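Local atomic coordinates of lovastatin nonaketide synthase, polyketide synthase component (Aspergillus terreus, PDB entry 7CPX), a protein that builds the dihydromonacolin L nonaketide of lovastatin biosynthesis from malonyl-CoA, working as an iterative homodimeric polyketide synthase together with the enoyl reductase LovC. Residues 1270-1281 against 1806-1817. The protein carries 2 engineered substitutions. Numbering follows the deposited sequence.
Sequences HAMFARWSWGPL and WIPRLKRDLARN
Arg1275 and Lys1811 open an antiparallel pairing in which strand 1275-1280 forms one outer edge of a mixed sheet, its parallel strands consistent with a Rossmann-like fold, probably the structural ketoreductase subdomain of such synthases: a worked example of sequence-distant segments completing one sheet. The two strands lie more than 500 residues apart, and the methyltransferase region falls between them. Backbone bonds join Arg1275 to Lys1811, Ser1277 to Arg1809 and Gly1279 to Ile1807; that from Ile1807 N to Gly1279 O measures 2.8 Å. On one face, Trp1278 is crossed by Pro1808, whose CB stands 3.3 Å from the centroid of the indole six-membered ring, almost on its normal, a CH-pi contact. Trp1276 also projects from this face, and Arg2423 approaches it in a cation-pi contact.

Beyond the strands, Asp1813 stands at the N-cap of helix 1814-1822, its OD1 taking a weak bond from Ala1815 N. Arg1816 reaches back: CB nears Phe1273 CD2, CG packs against Phe1273 CB, and Arg1816 CD sits 3.9 Å from the Phe1273 ring centroid, a CH-pi contact over the face. Asp1813 OD2 lies between two arginines, salt-bridged to Arg1816 NE (modelled very short) and, through a weak hydrogen bond, to Arg1275 NH2. Arg1816 CZ lies near Ala1274 O, with Asp1813 CB over the guanidinium centre. NH2 gives that oxygen a weak bond; Arg1816 NH1 donates another from above the carbonyl plane, Ala1274 O staying near the guanidinium plane.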
loop_
_atom_site.group_PDB
_atom_site.type_symbol
_atom_site.label_atom_id
_atom_site.label_comp_id
_atom_site.label_asym_id
_atom_site.label_seq_id
_atom_site.Cartn_x
_atom_site.Cartn_y
_atom_site.Cartn_z
ATOM N N HIS A 1270 -38.284 -3.955 -25.616
ATOM C CA HIS A 1270 -39.418 -3.070 -25.849
ATOM C C HIS A 1270 -40.289 -3.612 -26.977
ATOM O O HIS A 1270 -39.896 -3.579 -28.147
ATOM C CB HIS A 1270 -38.977 -1.626 -26.080
ATOM C CG HIS A 1270 -40.083 -0.630 -25.941
ATOM N ND1 HIS A 1270 -40.803 -0.475 -24.776
ATOM C CD2 HIS A 1270 -40.593 0.263 -26.820
ATOM C CE1 HIS A 1270 -41.708 0.473 -24.943
ATOM N NE2 HIS A 1270 -41.601 0.937 -26.175
ATOM N N ALA A 1271 -41.473 -4.111 -26.622
ATOM C CA ALA A 1271 -42.357 -4.783 -27.565
ATOM C C ALA A 1271 -43.364 -3.837 -28.204
ATOM O O ALA A 1271 -44.465 -4.266 -28.571
ATOM C CB ALA A 1271 -43.082 -5.934 -26.866
ATOM N N MET A 1272 -43.019 -2.558 -28.353
ATOM C CA MET A 1272 -43.988 -1.597 -28.870
ATOM C C MET A 1272 -44.415 -1.954 -30.289
ATOM O O MET A 1272 -45.605 -1.907 -30.618
ATOM C CB MET A 1272 -43.404 -0.185 -28.819
ATOM C CG MET A 1272 -42.242 0.060 -29.772
ATOM S SD MET A 1272 -41.630 1.752 -29.683
ATOM C CE MET A 1272 -40.869 1.914 -31.294
ATOM N N PHE A 1273 -43.461 -2.332 -31.136
ATOM C CA PHE A 1273 -43.777 -2.617 -32.530
ATOM C C PHE A 1273 -44.767 -3.768 -32.632
ATOM O O PHE A 1273 -44.694 -4.745 -31.883
ATOM C CB PHE A 1273 -42.506 -2.959 -33.308
ATOM C CG PHE A 1273 -41.652 -1.770 -33.646
ATOM C CD1 PHE A 1273 -42.197 -0.648 -34.241
ATOM C CD2 PHE A 1273 -40.298 -1.782 -33.375
ATOM C CE1 PHE A 1273 -41.408 0.437 -34.556
ATOM C CE2 PHE A 1273 -39.505 -0.700 -33.685
ATOM C CZ PHE A 1273 -40.060 0.412 -34.276
ATOM N N ALA A 1274 -45.697 -3.646 -33.575
ATOM C CA ALA A 1274 -46.677 -4.688 -33.832
ATOM C C ALA A 1274 -47.149 -4.571 -35.273
ATOM O O ALA A 1274 -47.049 -3.508 -35.889
ATOM C CB ALA A 1274 -47.867 -4.592 -32.872
ATOM N N ARG A 1275 -47.665 -5.676 -35.803
ATOM C CA ARG A 1275 -48.166 -5.735 -37.166
ATOM C C ARG A 1275 -49.577 -6.302 -37.177
ATOM O O ARG A 1275 -49.955 -7.099 -36.310
ATOM C CB ARG A 1275 -47.263 -6.592 -38.064
ATOM C CG ARG A 1275 -47.052 -8.012 -37.570
ATOM C CD ARG A 1275 -46.390 -8.884 -38.629
ATOM N NE ARG A 1275 -45.248 -8.226 -39.256
ATOM C CZ ARG A 1275 -45.247 -7.689 -40.469
ATOM N NH1 ARG A 1275 -46.319 -7.721 -41.247
ATOM N NH2 ARG A 1275 -44.140 -7.106 -40.919
ATOM N N TRP A 1276 -50.350 -5.876 -38.176
ATOM C CA TRP A 1276 -51.705 -6.379 -38.396
ATOM C C TRP A 1276 -51.609 -7.731 -39.092
ATOM O O TRP A 1276 -51.789 -7.861 -40.305
ATOM C CB TRP A 1276 -52.523 -5.400 -39.229
ATOM C CG TRP A 1276 -52.963 -4.181 -38.497
ATOM C CD1 TRP A 1276 -52.554 -3.775 -37.268
ATOM C CD2 TRP A 1276 -53.909 -3.206 -38.950
ATOM N NE1 TRP A 1276 -53.181 -2.605 -36.921
ATOM C CE2 TRP A 1276 -54.019 -2.233 -37.938
ATOM C CE3 TRP A 1276 -54.671 -3.059 -40.112
ATOM C CZ2 TRP A 1276 -54.861 -1.129 -38.052
ATOM C CZ3 TRP A 1276 -55.506 -1.963 -40.224
ATOM C CH2 TRP A 1276 -55.595 -1.013 -39.200
ATOM N N SER A 1277 -51.310 -8.762 -38.308
ATOM C CA SER A 1277 -51.403 -10.109 -38.842
ATOM C C SER A 1277 -52.829 -10.309 -39.329
ATOM O O SER A 1277 -53.767 -10.319 -38.527
ATOM C CB SER A 1277 -51.030 -11.147 -37.784
ATOM O OG SER A 1277 -51.058 -12.458 -38.322
ATOM N N TRP A 1278 -53.007 -10.423 -40.640
ATOM C CA TRP A 1278 -54.326 -10.564 -41.250
ATOM C C TRP A 1278 -54.550 -12.050 -41.505
ATOM O O TRP A 1278 -53.929 -12.646 -42.385
ATOM C CB TRP A 1278 -54.420 -9.752 -42.535
ATOM C CG TRP A 1278 -54.637 -8.284 -42.334
ATOM C CD1 TRP A 1278 -53.691 -7.305 -42.375
ATOM C CD2 TRP A 1278 -55.883 -7.626 -42.085
ATOM N NE1 TRP A 1278 -54.267 -6.078 -42.159
ATOM C CE2 TRP A 1278 -55.615 -6.248 -41.979
ATOM C CE3 TRP A 1278 -57.199 -8.069 -41.937
ATOM C CZ2 TRP A 1278 -56.613 -5.310 -41.730
ATOM C CZ3 TRP A 1278 -58.187 -7.138 -41.693
ATOM C CH2 TRP A 1278 -57.891 -5.775 -41.591
ATOM N N GLY A 1279 -55.448 -12.653 -40.727
ATOM C CA GLY A 1279 -55.690 -14.071 -40.831
ATOM C C GLY A 1279 -57.165 -14.393 -40.948
ATOM O O GLY A 1279 -58.024 -13.591 -40.586
ATOM N N PRO A 1280 -57.490 -15.591 -41.430
ATOM C CA PRO A 1280 -58.889 -15.902 -41.740
ATOM C C PRO A 1280 -59.805 -15.759 -40.535
ATOM O O PRO A 1280 -59.435 -16.036 -39.392
ATOM C CB PRO A 1280 -58.834 -17.357 -42.214
ATOM C CG PRO A 1280 -57.431 -17.571 -42.649
ATOM C CD PRO A 1280 -56.593 -16.712 -41.755
ATOM N N LEU A 1281 -61.029 -15.312 -40.817
ATOM C CA LEU A 1281 -62.090 -15.279 -39.819
ATOM C C LEU A 1281 -62.506 -16.672 -39.369
ATOM O O LEU A 1281 -63.170 -16.800 -38.337
ATOM C CB LEU A 1281 -63.308 -14.541 -40.377
ATOM C CG LEU A 1281 -64.445 -14.255 -39.391
ATOM C CD1 LEU A 1281 -64.369 -12.828 -38.886
ATOM C CD2 LEU A 1281 -65.796 -14.532 -40.027
ATOM N N TRP A 1806 -61.787 -12.245 -43.254
ATOM C CA TRP A 1806 -60.520 -12.210 -42.545
ATOM C C TRP A 1806 -60.618 -11.188 -41.423
ATOM O O TRP A 1806 -61.493 -10.319 -41.414
ATOM C CB TRP A 1806 -59.355 -11.850 -43.475
ATOM C CG TRP A 1806 -59.291 -12.655 -44.736
ATOM C CD1 TRP A 1806 -60.138 -12.577 -45.800
ATOM C CD2 TRP A 1806 -58.314 -13.645 -45.074
ATOM N NE1 TRP A 1806 -59.758 -13.464 -46.776
ATOM C CE2 TRP A 1806 -58.639 -14.131 -46.355
ATOM C CE3 TRP A 1806 -57.199 -14.170 -44.416
ATOM C CZ2 TRP A 1806 -57.890 -15.118 -46.990
ATOM C CZ3 TRP A 1806 -56.457 -15.148 -45.049
ATOM C CH2 TRP A 1806 -56.805 -15.612 -46.322
ATOM N N ILE A 1807 -59.692 -11.300 -40.472
ATOM C CA ILE A 1807 -59.633 -10.386 -39.335
ATOM C C ILE A 1807 -58.186 -10.014 -39.069
ATOM O O ILE A 1807 -57.261 -10.806 -39.295
ATOM C CB ILE A 1807 -60.260 -11.013 -38.066
ATOM C CG1 ILE A 1807 -61.692 -10.500 -37.891
ATOM C CG2 ILE A 1807 -59.417 -10.737 -36.818
ATOM C CD1 ILE A 1807 -62.395 -10.990 -36.639
ATOM N N PRO A 1808 -57.962 -8.790 -38.592
ATOM C CA PRO A 1808 -56.619 -8.385 -38.180
ATOM C C PRO A 1808 -56.388 -8.597 -36.695
ATOM O O PRO A 1808 -57.281 -8.422 -35.864
ATOM C CB PRO A 1808 -56.608 -6.891 -38.518
ATOM C CG PRO A 1808 -58.010 -6.465 -38.216
ATOM C CD PRO A 1808 -58.907 -7.663 -38.493
ATOM N N ARG A 1809 -55.158 -8.975 -36.367
ATOM C CA ARG A 1809 -54.742 -9.115 -34.982
ATOM C C ARG A 1809 -53.346 -8.538 -34.827
ATOM O O ARG A 1809 -52.483 -8.738 -35.684
ATOM C CB ARG A 1809 -54.774 -10.581 -34.540
ATOM C CG ARG A 1809 -56.131 -11.234 -34.730
ATOM C CD ARG A 1809 -56.605 -11.916 -33.473
ATOM N NE ARG A 1809 -57.883 -12.589 -33.676
ATOM C CZ ARG A 1809 -59.051 -11.966 -33.742
ATOM N NH1 ARG A 1809 -59.142 -10.651 -33.630
ATOM N NH2 ARG A 1809 -60.156 -12.680 -33.935
ATOM N N LEU A 1810 -53.129 -7.819 -33.732
ATOM C CA LEU A 1810 -51.858 -7.146 -33.508
ATOM C C LEU A 1810 -50.860 -8.136 -32.930
ATOM O O LEU A 1810 -51.033 -8.616 -31.804
ATOM C CB LEU A 1810 -52.050 -5.958 -32.571
ATOM C CG LEU A 1810 -53.265 -5.090 -32.900
ATOM C CD1 LEU A 1810 -53.338 -3.895 -31.979
ATOM C CD2 LEU A 1810 -53.223 -4.650 -34.349
ATOM N N LYS A 1811 -49.818 -8.446 -33.697
ATOM C CA LYS A 1811 -48.793 -9.388 -33.276
ATOM C C LYS A 1811 -47.431 -8.717 -33.331
ATOM O O LYS A 1811 -47.080 -8.087 -34.334
ATOM C CB LYS A 1811 -48.806 -10.643 -34.151
ATOM C CG LYS A 1811 -50.139 -11.372 -34.125
ATOM C CD LYS A 1811 -49.984 -12.877 -33.980
ATOM C CE LYS A 1811 -49.630 -13.544 -35.297
ATOM N NZ LYS A 1811 -49.829 -15.018 -35.227
ATOM N N ARG A 1812 -46.667 -8.860 -32.252
ATOM C CA ARG A 1812 -45.367 -8.212 -32.160
ATOM C C ARG A 1812 -44.527 -8.558 -33.380
ATOM O O ARG A 1812 -44.175 -9.722 -33.592
ATOM C CB ARG A 1812 -44.649 -8.647 -30.884
ATOM C CG ARG A 1812 -45.431 -8.423 -29.601
ATOM C CD ARG A 1812 -45.714 -6.955 -29.361
ATOM N NE ARG A 1812 -46.309 -6.725 -28.051
ATOM C CZ ARG A 1812 -46.758 -5.552 -27.628
ATOM N NH1 ARG A 1812 -46.689 -4.471 -28.387
ATOM N NH2 ARG A 1812 -47.287 -5.459 -26.411
ATOM N N ASP A 1813 -44.202 -7.545 -34.182
ATOM C CA ASP A 1813 -43.392 -7.744 -35.381
ATOM C C ASP A 1813 -41.956 -7.975 -34.925
ATOM O O ASP A 1813 -41.131 -7.061 -34.842
ATOM C CB ASP A 1813 -43.509 -6.552 -36.320
ATOM C CG ASP A 1813 -42.789 -6.774 -37.635
ATOM O OD1 ASP A 1813 -42.240 -7.876 -37.836
ATOM O OD2 ASP A 1813 -42.772 -5.843 -38.468
ATOM N N LEU A 1814 -41.658 -9.240 -34.626
ATOM C CA LEU A 1814 -40.378 -9.585 -34.024
ATOM C C LEU A 1814 -39.199 -9.148 -34.880
ATOM O O LEU A 1814 -38.109 -8.939 -34.344
ATOM C CB LEU A 1814 -40.310 -11.091 -33.769
ATOM C CG LEU A 1814 -41.370 -11.640 -32.813
ATOM C CD1 LEU A 1814 -41.201 -13.138 -32.628
ATOM C CD2 LEU A 1814 -41.320 -10.929 -31.469
ATOM N N ALA A 1815 -39.388 -8.996 -36.190
ATOM C CA ALA A 1815 -38.300 -8.512 -37.032
ATOM C C ALA A 1815 -37.881 -7.104 -36.624
ATOM O O ALA A 1815 -36.725 -6.866 -36.255
ATOM C CB ALA A 1815 -38.720 -8.545 -38.501
ATOM N N ARG A 1816 -38.816 -6.155 -36.670
ATOM C CA ARG A 1816 -38.468 -4.779 -36.335
ATOM C C ARG A 1816 -38.287 -4.584 -34.836
ATOM O O ARG A 1816 -37.513 -3.716 -34.422
ATOM C CB ARG A 1816 -39.524 -3.816 -36.876
ATOM C CG ARG A 1816 -40.929 -4.056 -36.371
ATOM C CD ARG A 1816 -41.868 -3.011 -36.939
ATOM N NE ARG A 1816 -42.974 -3.575 -37.701
ATOM C CZ ARG A 1816 -44.253 -3.506 -37.351
ATOM N NH1 ARG A 1816 -44.636 -2.915 -36.229
ATOM N NH2 ARG A 1816 -45.172 -4.033 -38.152
ATOM N N ASN A 1817 -38.973 -5.374 -34.006
ATOM C CA ASN A 1817 -38.683 -5.346 -32.577
ATOM C C ASN A 1817 -37.239 -5.745 -32.316
ATOM O O ASN A 1817 -36.537 -5.101 -31.527
ATOM C CB ASN A 1817 -39.632 -6.277 -31.822
ATOM C CG ASN A 1817 -41.041 -5.737 -31.745
ATOM O OD1 ASN A 1817 -41.884 -6.046 -32.586
ATOM N ND2 ASN A 1817 -41.305 -4.921 -30.732
#